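Oxidoreductase, NAD-binding/iron-sulfur cluster-binding protein (PDB 6ZXU) probably catalyses the reductive removal of halogens from organohalides, using a cobalamin cofactor and two 4Fe-4S clusters. Local coordinates at residues A[77-89]-A[170-184]. Sequence-based numbering, arbitrary orientation.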
ATOM      1  N   VAL A  77       3.344  12.762 -14.509  1.00 23.86           N
ATOM      2  CA  VAL A  77       3.983  11.443 -14.471  1.00 24.06           C
ATOM      3  C   VAL A  77       5.385  11.506 -14.969  1.00 26.54           C
ATOM      4  O   VAL A  77       6.214  10.725 -14.519  1.00 25.85           O
ATOM      5  CB  VAL A  77       3.174  10.333 -15.162  1.00 22.39           C
ATOM      6  CG1 VAL A  77       1.910  10.095 -14.374  1.00 21.90           C
ATOM      7  CG2 VAL A  77       2.785  10.681 -16.603  1.00 25.14           C
ATOM      8  N   GLU A  78       5.648  12.400 -15.933  1.00 27.17           N
ATOM      9  CA  GLU A  78       7.041  12.602 -16.435  1.00 27.21           C
ATOM     10  C   GLU A  78       7.939  13.151 -15.344  1.00 24.99           C
ATOM     11  O   GLU A  78       9.074  12.757 -15.206  1.00 26.69           O
ATOM     12  CB  GLU A  78       7.049  13.515 -17.633  1.00 30.72           C
ATOM     13  CG  GLU A  78       6.523  12.823 -18.885  1.00 38.98           C
ATOM     14  CD  GLU A  78       6.512  13.773 -20.117  1.00 55.00           C
ATOM     15  OE1 GLU A  78       6.834  13.309 -21.283  1.00 53.83           O
ATOM     16  OE2 GLU A  78       6.263  15.012 -19.917  1.00 56.51           O
ATOM     17  N   GLU A  79       7.426  14.032 -14.513  1.00 23.86           N
ATOM     18  CA  GLU A  79       8.223  14.538 -13.440  1.00 25.56           C
ATOM     19  C   GLU A  79       8.569  13.491 -12.413  1.00 24.72           C
ATOM     20  O   GLU A  79       9.676  13.455 -11.918  1.00 22.04           O
ATOM     21  CB  GLU A  79       7.493  15.707 -12.761  1.00 30.91           C
ATOM     22  CG  GLU A  79       8.374  16.297 -11.691  1.00 37.67           C
ATOM     23  CD  GLU A  79       7.650  17.319 -10.813  1.00 56.93           C
ATOM     24  OE1 GLU A  79       6.372  17.277 -10.765  1.00 56.30           O
ATOM     25  OE2 GLU A  79       8.383  18.147 -10.153  1.00 58.85           O
ATOM     26  N   TYR A  80       7.615  12.614 -12.057  1.00 24.49           N
ATOM     27  CA  TYR A  80       7.933  11.583 -11.046  1.00 24.14           C
ATOM     28  C   TYR A  80       8.873  10.526 -11.655  1.00 24.21           C
ATOM     29  O   TYR A  80       9.731  10.000 -10.971  1.00 27.47           O
ATOM     30  CB  TYR A  80       6.630  10.966 -10.463  1.00 25.23           C
ATOM     31  CG  TYR A  80       6.042  11.881  -9.399  1.00 23.75           C
ATOM     32  CD1 TYR A  80       5.233  12.940  -9.755  1.00 27.12           C
ATOM     33  CD2 TYR A  80       6.266  11.667  -8.069  1.00 25.21           C
ATOM     34  CE1 TYR A  80       4.712  13.825  -8.813  1.00 23.33           C
ATOM     35  CE2 TYR A  80       5.763  12.563  -7.103  1.00 24.27           C
ATOM     36  CZ  TYR A  80       5.037  13.648  -7.493  1.00 22.92           C
ATOM     37  OH  TYR A  80       4.494  14.548  -6.550  1.00 20.91           O
ATOM     38  N   ALA A  81       8.726  10.228 -12.934  1.00 23.58           N
ATOM     39  CA  ALA A  81       9.698   9.337 -13.616  1.00 25.49           C
ATOM     40  C   ALA A  81      11.111   9.899 -13.536  1.00 23.65           C
ATOM     41  O   ALA A  81      12.055   9.158 -13.289  1.00 24.15           O
ATOM     42  CB  ALA A  81       9.262   9.129 -15.082  1.00 25.50           C
ATOM     43  N   ARG A  82      11.268  11.217 -13.731  1.00 24.04           N
ATOM     44  CA  ARG A  82      12.591  11.803 -13.693  1.00 25.19           C
ATOM     45  C   ARG A  82      13.144  11.716 -12.304  1.00 24.71           C
ATOM     46  O   ARG A  82      14.309  11.537 -12.123  1.00 29.44           O
ATOM     47  CB  ARG A  82      12.548  13.257 -14.175  1.00 28.11           C
ATOM     48  CG  ARG A  82      12.376  13.412 -15.703  1.00 31.09           C
ATOM     49  CD  ARG A  82      12.743  14.823 -16.174  1.00 35.86           C
ATOM     50  NE  ARG A  82      11.837  15.827 -15.585  1.00 38.80           N
ATOM     51  CZ  ARG A  82      10.650  16.177 -16.089  1.00 34.52           C
ATOM     52  NH1 ARG A  82      10.228  15.639 -17.248  1.00 35.15           N
ATOM     53  NH2 ARG A  82       9.882  17.078 -15.446  1.00 36.85           N
ATOM     54  N   LEU A  83      12.288  11.921 -11.311  1.00 25.13           N
ATOM     55  CA  LEU A  83      12.711  11.777  -9.947  1.00 24.47           C
ATOM     56  C   LEU A  83      13.211  10.365  -9.683  1.00 24.70           C
ATOM     57  O   LEU A  83      14.248  10.183  -9.096  1.00 24.90           O
ATOM     58  CB  LEU A  83      11.557  12.087  -9.029  1.00 24.94           C
ATOM     59  CG  LEU A  83      11.820  11.862  -7.569  1.00 25.59           C
ATOM     60  CD1 LEU A  83      12.838  12.887  -7.109  1.00 32.40           C
ATOM     61  CD2 LEU A  83      10.479  12.003  -6.778  1.00 28.12           C
ATOM     62  N   PHE A  84      12.451   9.352 -10.108  1.00 27.06           N
ATOM     63  CA  PHE A  84      12.837   7.975  -9.849  1.00 24.82           C
ATOM     64  C   PHE A  84      14.088   7.542 -10.602  1.00 23.71           C
ATOM     65  O   PHE A  84      14.832   6.727 -10.092  1.00 20.66           O
ATOM     66  CB  PHE A  84      11.664   6.999 -10.153  1.00 25.06           C
ATOM     67  CG  PHE A  84      10.421   7.264  -9.361  1.00 23.53           C
ATOM     68  CD1 PHE A  84      10.479   7.810  -8.067  1.00 24.04           C
ATOM     69  CD2 PHE A  84       9.176   6.866  -9.854  1.00 23.18           C
ATOM     70  CE1 PHE A  84       9.303   8.080  -7.356  1.00 21.14           C
ATOM     71  CE2 PHE A  84       8.017   7.097  -9.135  1.00 23.64           C
ATOM     72  CZ  PHE A  84       8.059   7.711  -7.899  1.00 21.51           C
ATOM     73  N   THR A  85      14.321   8.129 -11.780  1.00 22.58           N
ATOM     74  CA  THR A  85      15.564   7.983 -12.511  1.00 23.76           C
ATOM     75  C   THR A  85      16.866   8.242 -11.750  1.00 24.25           C
ATOM     76  O   THR A  85      17.848   7.521 -11.918  1.00 25.74           O
ATOM     77  CB  THR A  85      15.544   8.883 -13.742  1.00 26.52           C
ATOM     78  OG1 THR A  85      14.428   8.526 -14.569  1.00 26.41           O
ATOM     79  CG2 THR A  85      16.812   8.768 -14.497  1.00 26.59           C
ATOM     80  N   ARG A  86      16.849   9.183 -10.810  1.00 26.39           N
ATOM     81  CA  ARG A  86      18.011   9.476  -9.954  1.00 25.90           C
ATOM     82  C   ARG A  86      18.404   8.297  -9.103  1.00 26.06           C
ATOM     83  O   ARG A  86      19.500   8.255  -8.560  1.00 26.43           O
ATOM     84  CB  ARG A  86      17.698  10.696  -9.031  1.00 31.70           C
ATOM     85  CG  ARG A  86      17.112  11.836  -9.882  1.00 36.72           C
ATOM     86  CD  ARG A  86      17.123  13.235  -9.322  1.00 52.03           C
ATOM     87  NE  ARG A  86      16.694  13.360  -7.932  1.00 56.46           N
ATOM     88  CZ  ARG A  86      17.502  13.495  -6.874  1.00 71.28           C
ATOM     89  NH1 ARG A  86      16.963  13.652  -5.652  1.00 69.64           N
ATOM     90  NH2 ARG A  86      18.837  13.464  -7.020  1.00 79.68           N
ATOM     91  N   PHE A  87      17.534   7.316  -8.947  1.00 21.51           N
ATOM     92  CA  PHE A  87      17.862   6.219  -8.040  1.00 23.22           C
ATOM     93  C   PHE A  87      18.021   4.839  -8.770  1.00 21.78           C
ATOM     94  O   PHE A  87      18.050   3.780  -8.104  1.00 20.02           O
ATOM     95  CB  PHE A  87      16.781   6.124  -6.926  1.00 24.86           C
ATOM     96  CG  PHE A  87      16.490   7.458  -6.271  1.00 25.51           C
ATOM     97  CD1 PHE A  87      17.485   8.071  -5.513  1.00 29.36           C
ATOM     98  CD2 PHE A  87      15.318   8.121  -6.493  1.00 27.08           C
ATOM     99  CE1 PHE A  87      17.307   9.337  -4.994  1.00 27.79           C
ATOM    100  CE2 PHE A  87      15.119   9.358  -5.932  1.00 30.95           C
ATOM    101  CZ  PHE A  87      16.101   9.963  -5.184  1.00 28.17           C
ATOM    102  N   LEU A  88      18.131   4.873 -10.086  1.00 20.43           N
ATOM    103  CA  LEU A  88      18.421   3.680 -10.885  1.00 21.75           C
ATOM    104  C   LEU A  88      19.849   3.206 -10.678  1.00 24.79           C
ATOM    105  O   LEU A  88      20.172   2.019 -10.849  1.00 22.48           O
ATOM    106  CB  LEU A  88      18.184   3.964 -12.345  1.00 23.16           C
ATOM    107  CG  LEU A  88      16.808   4.310 -12.742  1.00 20.16           C
ATOM    108  CD1 LEU A  88      16.749   4.736 -14.196  1.00 21.83           C
ATOM    109  CD2 LEU A  88      15.793   3.193 -12.528  1.00 23.13           C
ATOM    110  N   ASP A  89      20.722   4.088 -10.202  1.00 25.44           N
ATOM    111  CA  ASP A  89      22.018   3.620  -9.672  1.00 25.98           C
ATOM    112  C   ASP A  89      22.327   4.326  -8.367  1.00 26.41           C
ATOM    113  O   ASP A  89      21.635   5.244  -7.969  1.00 26.13           O
ATOM    114  CB  ASP A  89      23.133   3.940 -10.638  1.00 31.46           C
ATOM    115  CG  ASP A  89      24.302   2.845 -10.621  1.00 36.46           C
ATOM    116  OD1 ASP A  89      24.489   2.092  -9.571  1.00 30.07           O
ATOM    117  OD2 ASP A  89      25.021   2.795 -11.701  1.00 37.59           O
ATOM    118  N   ALA A 170       3.653   6.919 -20.579  1.00 23.25           N
ATOM    119  CA  ALA A 170       4.375   7.711 -19.534  1.00 23.52           C
ATOM    120  C   ALA A 170       3.985   7.342 -18.092  1.00 21.14           C
ATOM    121  O   ALA A 170       4.819   7.197 -17.237  1.00 22.72           O
ATOM    122  CB  ALA A 170       4.135   9.197 -19.758  1.00 24.99           C
ATOM    123  N   ARG A 171       2.695   7.140 -17.858  1.00 23.92           N
ATOM    124  CA  ARG A 171       2.196   6.594 -16.597  1.00 20.42           C
ATOM    125  C   ARG A 171       2.843   5.228 -16.291  1.00 20.82           C
ATOM    126  O   ARG A 171       3.345   4.987 -15.210  1.00 20.09           O
ATOM    127  CB  ARG A 171       0.673   6.488 -16.678  1.00 23.04           C
ATOM    128  CG  ARG A 171      -0.063   5.790 -15.527  1.00 21.97           C
ATOM    129  CD  ARG A 171      -0.264   4.353 -15.924  1.00 21.69           C
ATOM    130  NE  ARG A 171      -1.132   3.541 -15.099  1.00 20.89           N
ATOM    131  CZ  ARG A 171      -1.010   2.233 -15.023  1.00 24.66           C
ATOM    132  NH1 ARG A 171      -0.130   1.582 -15.764  1.00 23.15           N
ATOM    133  NH2 ARG A 171      -1.839   1.545 -14.275  1.00 29.94           N
ATOM    134  N   THR A 172       2.812   4.343 -17.254  1.00 22.08           N
ATOM    135  CA  THR A 172       3.377   3.025 -17.053  1.00 20.00           C
ATOM    136  C   THR A 172       4.919   3.066 -17.002  1.00 19.15           C
ATOM    137  O   THR A 172       5.521   2.355 -16.196  1.00 20.11           O
ATOM    138  CB  THR A 172       2.841   2.105 -18.115  1.00 19.13           C
ATOM    139  OG1 THR A 172       1.400   2.210 -18.172  1.00 18.37           O
ATOM    140  CG2 THR A 172       3.256   0.686 -17.824  1.00 18.17           C
ATOM    141  N   ASP A 173       5.555   3.902 -17.799  1.00 19.73           N
ATOM    142  CA  ASP A 173       7.004   4.143 -17.589  1.00 22.05           C
ATOM    143  C   ASP A 173       7.351   4.587 -16.184  1.00 22.37           C
ATOM    144  O   ASP A 173       8.359   4.155 -15.605  1.00 20.77           O
ATOM    145  CB  ASP A 173       7.576   5.145 -18.616  1.00 23.68           C
ATOM    146  CG  ASP A 173       7.869   4.521 -19.970  1.00 28.01           C
ATOM    147  OD1 ASP A 173       7.883   3.252 -20.118  1.00 28.74           O
ATOM    148  OD2 ASP A 173       8.058   5.294 -20.924  1.00 31.53           O
ATOM    149  N   MET A 174       6.582   5.524 -15.648  1.00 21.10           N
ATOM    150  CA  MET A 174       6.810   5.962 -14.244  1.00 21.13           C
ATOM    151  C   MET A 174       6.827   4.790 -13.259  1.00 18.23           C
ATOM    152  O   MET A 174       7.701   4.675 -12.383  1.00 19.34           O
ATOM    153  CB  MET A 174       5.710   6.991 -13.834  1.00 19.37           C
ATOM    154  CG  MET A 174       5.852   7.484 -12.422  1.00 22.25           C
ATOM    155  SD  MET A 174       4.358   8.412 -11.869  1.00 24.48           S
ATOM    156  CE  MET A 174       3.067   7.115 -12.005  1.00 25.75           C
ATOM    157  N   ARG A 175       5.836   3.938 -13.356  1.00 19.84           N
ATOM    158  CA  ARG A 175       5.761   2.773 -12.492  1.00 19.44           C
ATOM    159  C   ARG A 175       6.951   1.845 -12.752  1.00 19.98           C
ATOM    160  O   ARG A 175       7.479   1.295 -11.827  1.00 19.38           O
ATOM    161  CB  ARG A 175       4.410   2.093 -12.722  1.00 21.12           C
ATOM    162  CG  ARG A 175       4.149   0.878 -11.884  1.00 21.75           C
ATOM    163  CD  ARG A 175       4.123   1.106 -10.401  1.00 25.22           C
ATOM    164  NE  ARG A 175       3.451   2.387 -10.041  1.00 27.38           N
ATOM    165  CZ  ARG A 175       2.132   2.585 -10.062  1.00 28.71           C
ATOM    166  NH1 ARG A 175       1.298   1.605 -10.468  1.00 27.88           N
ATOM    167  NH2 ARG A 175       1.613   3.802  -9.733  1.00 30.23           N
ATOM    168  N   CYS A 176       7.413   1.721 -14.010  1.00 22.16           N
ATOM    169  CA  CYS A 176       8.596   0.899 -14.340  1.00 19.68           C
ATOM    170  C   CYS A 176       9.878   1.446 -13.748  1.00 19.96           C
ATOM    171  O   CYS A 176      10.659   0.705 -13.165  1.00 19.30           O
ATOM    172  CB  CYS A 176       8.728   0.730 -15.819  1.00 21.56           C
ATOM    173  SG  CYS A 176       7.502  -0.379 -16.490  1.00 23.50           S
ATOM    174  N   ALA A 177      10.044   2.758 -13.776  1.00 19.98           N
ATOM    175  CA  ALA A 177      11.201   3.375 -13.166  1.00 20.37           C
ATOM    176  C   ALA A 177      11.199   3.190 -11.689  1.00 19.99           C
ATOM    177  O   ALA A 177      12.186   2.934 -11.075  1.00 19.25           O
ATOM    178  CB  ALA A 177      11.202   4.830 -13.509  1.00 19.30           C
ATOM    179  N   GLU A 178      10.034   3.379 -11.089  1.00 24.09           N
ATOM    180  CA  GLU A 178       9.872   3.176  -9.666  1.00 20.87           C
ATOM    181  C   GLU A 178      10.303   1.785  -9.237  1.00 19.14           C
ATOM    182  O   GLU A 178      11.127   1.618  -8.317  1.00 20.49           O
ATOM    183  CB  GLU A 178       8.385   3.327  -9.332  1.00 26.57           C
ATOM    184  CG  GLU A 178       8.040   3.153  -7.860  1.00 29.75           C
ATOM    185  CD  GLU A 178       6.698   2.399  -7.655  1.00 39.90           C
ATOM    186  OE1 GLU A 178       5.598   2.951  -7.954  1.00 36.95           O
ATOM    187  OE2 GLU A 178       6.713   1.209  -7.198  1.00 41.80           O
ATOM    188  N   ILE A 179       9.734   0.759  -9.857  1.00 17.75           N
ATOM    189  CA  ILE A 179      10.071  -0.631  -9.544  1.00 16.92           C
ATOM    190  C   ILE A 179      11.552  -0.912  -9.810  1.00 15.20           C
ATOM    191  O   ILE A 179      12.241  -1.490  -8.990  1.00 13.92           O
ATOM    192  CB  ILE A 179       9.172  -1.625 -10.341  1.00 17.06           C
ATOM    193  CG1 ILE A 179       7.724  -1.404  -9.929  1.00 19.88           C
ATOM    194  CG2 ILE A 179       9.657  -3.046 -10.129  1.00 15.80           C
ATOM    195  CD1 ILE A 179       6.733  -2.219 -10.716  1.00 21.05           C
ATOM    196  N   ALA A 180      12.077  -0.455 -10.945  1.00 16.73           N
ATOM    197  CA  ALA A 180      13.526  -0.683 -11.264  1.00 15.95           C
ATOM    198  C   ALA A 180      14.477  -0.043 -10.268  1.00 16.89           C
ATOM    199  O   ALA A 180      15.500  -0.614  -9.931  1.00 16.85           O
ATOM    200  CB  ALA A 180      13.827  -0.178 -12.669  1.00 17.54           C
ATOM    201  N   ALA A 181      14.128   1.156  -9.778  1.00 16.15           N
ATOM    202  CA  ALA A 181      14.906   1.875  -8.770  1.00 17.64           C
ATOM    203  C   ALA A 181      14.887   1.161  -7.451  1.00 16.26           C
ATOM    204  O   ALA A 181      15.941   1.011  -6.827  1.00 16.26           O
ATOM    205  CB  ALA A 181      14.369   3.290  -8.576  1.00 19.42           C
ATOM    206  N   ILE A 182      13.739   0.584  -7.079  1.00 16.20           N
ATOM    207  CA  ILE A 182      13.631  -0.081  -5.791  1.00 15.98           C
ATOM    208  C   ILE A 182      14.410  -1.397  -5.843  1.00 17.95           C
ATOM    209  O   ILE A 182      15.142  -1.718  -4.929  1.00 16.42           O
ATOM    210  CB  ILE A 182      12.156  -0.296  -5.409  1.00 17.48           C
ATOM    211  CG1 ILE A 182      11.498   1.023  -5.108  1.00 18.48           C
ATOM    212  CG2 ILE A 182      12.114  -1.190  -4.194  1.00 17.37           C
ATOM    213  CD1 ILE A 182       9.979   0.917  -5.047  1.00 20.84           C
ATOM    214  N   LEU A 183      14.229  -2.150  -6.928  1.00 16.29           N
ATOM    215  CA  LEU A 183      14.826  -3.428  -7.035  1.00 18.33           C
ATOM    216  C   LEU A 183      16.338  -3.372  -7.206  1.00 18.22           C
ATOM    217  O   LEU A 183      17.043  -4.161  -6.613  1.00 20.41           O
ATOM    218  CB  LEU A 183      14.200  -4.255  -8.128  1.00 19.12           C
ATOM    219  CG  LEU A 183      12.739  -4.766  -7.902  1.00 20.68           C
ATOM    220  CD1 LEU A 183      12.279  -5.502  -9.119  1.00 22.26           C
ATOM    221  CD2 LEU A 183      12.679  -5.636  -6.660  1.00 20.67           C
ATOM    222  N   SER A 184      16.815  -2.446  -8.017  1.00 20.36           N
ATOM    223  CA  SER A 184      18.253  -2.212  -8.133  1.00 19.49           C
ATOM    224  C   SER A 184      18.849  -1.783  -6.840  1.00 21.90           C
ATOM    225  O   SER A 184      19.906  -2.296  -6.424  1.00 21.62           O
ATOM    226  CB  SER A 184      18.548  -1.232  -9.251  1.00 21.45           C
ATOM    227  OG  SER A 184      18.117   0.074  -8.986  1.00 22.45           O
TER
HETATM  228  O   HOH W   1       6.734   9.053 -17.388  1.00 28.74           O
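Met174 enters helix 77-85 as a knob, its side chain held in a hole formed by Val77, Tyr80, Ala81 and Phe84. With CG anti to the backbone N (chi1 180°), the chain is extended as far as SD and slants along the facing helix, bending only at its last torsion, so that SD lies 3.7 Å from Tyr80 CB and the terminal methyl turns to Val77 CG1. Val77 crosses Met174 at about a right angle, while its other branch, CG2, reaches Ala170 CB at 3.7 Å. Phe84 lies alongside Glu178, pointing the same way: ring atom CD2 is 3.7 Å from Glu178 CB, and CG of that glutamate sits over one ring face. Met174 O approaches the ring edge, 3.7 Å from Phe84 CD2. Replacing Phe84 by an alanine is likely to open a gap beside Glu178 and remove one wall of the Met174 hole. The Glu178 carboxylate stands nearly perpendicular to the ring and forms a salt bridge with Arg455. Beyond the helix, Leu88 extends CD2 to Ala180 CB (3.9 Å). Ala177 CB meets Phe84 CB, and Ala181 CA comes within 4.5 Å of Leu88 CA. A water donates to Ala170 O and, weakly, to Val77 O. The axes of 77-85 and 170-184 approach to 8.6 Å at 18°, a near-parallel helix pair with Met174 as a single knob-into-hole contact, joining helices 74-85 and 168-190 away from the cofactor sites.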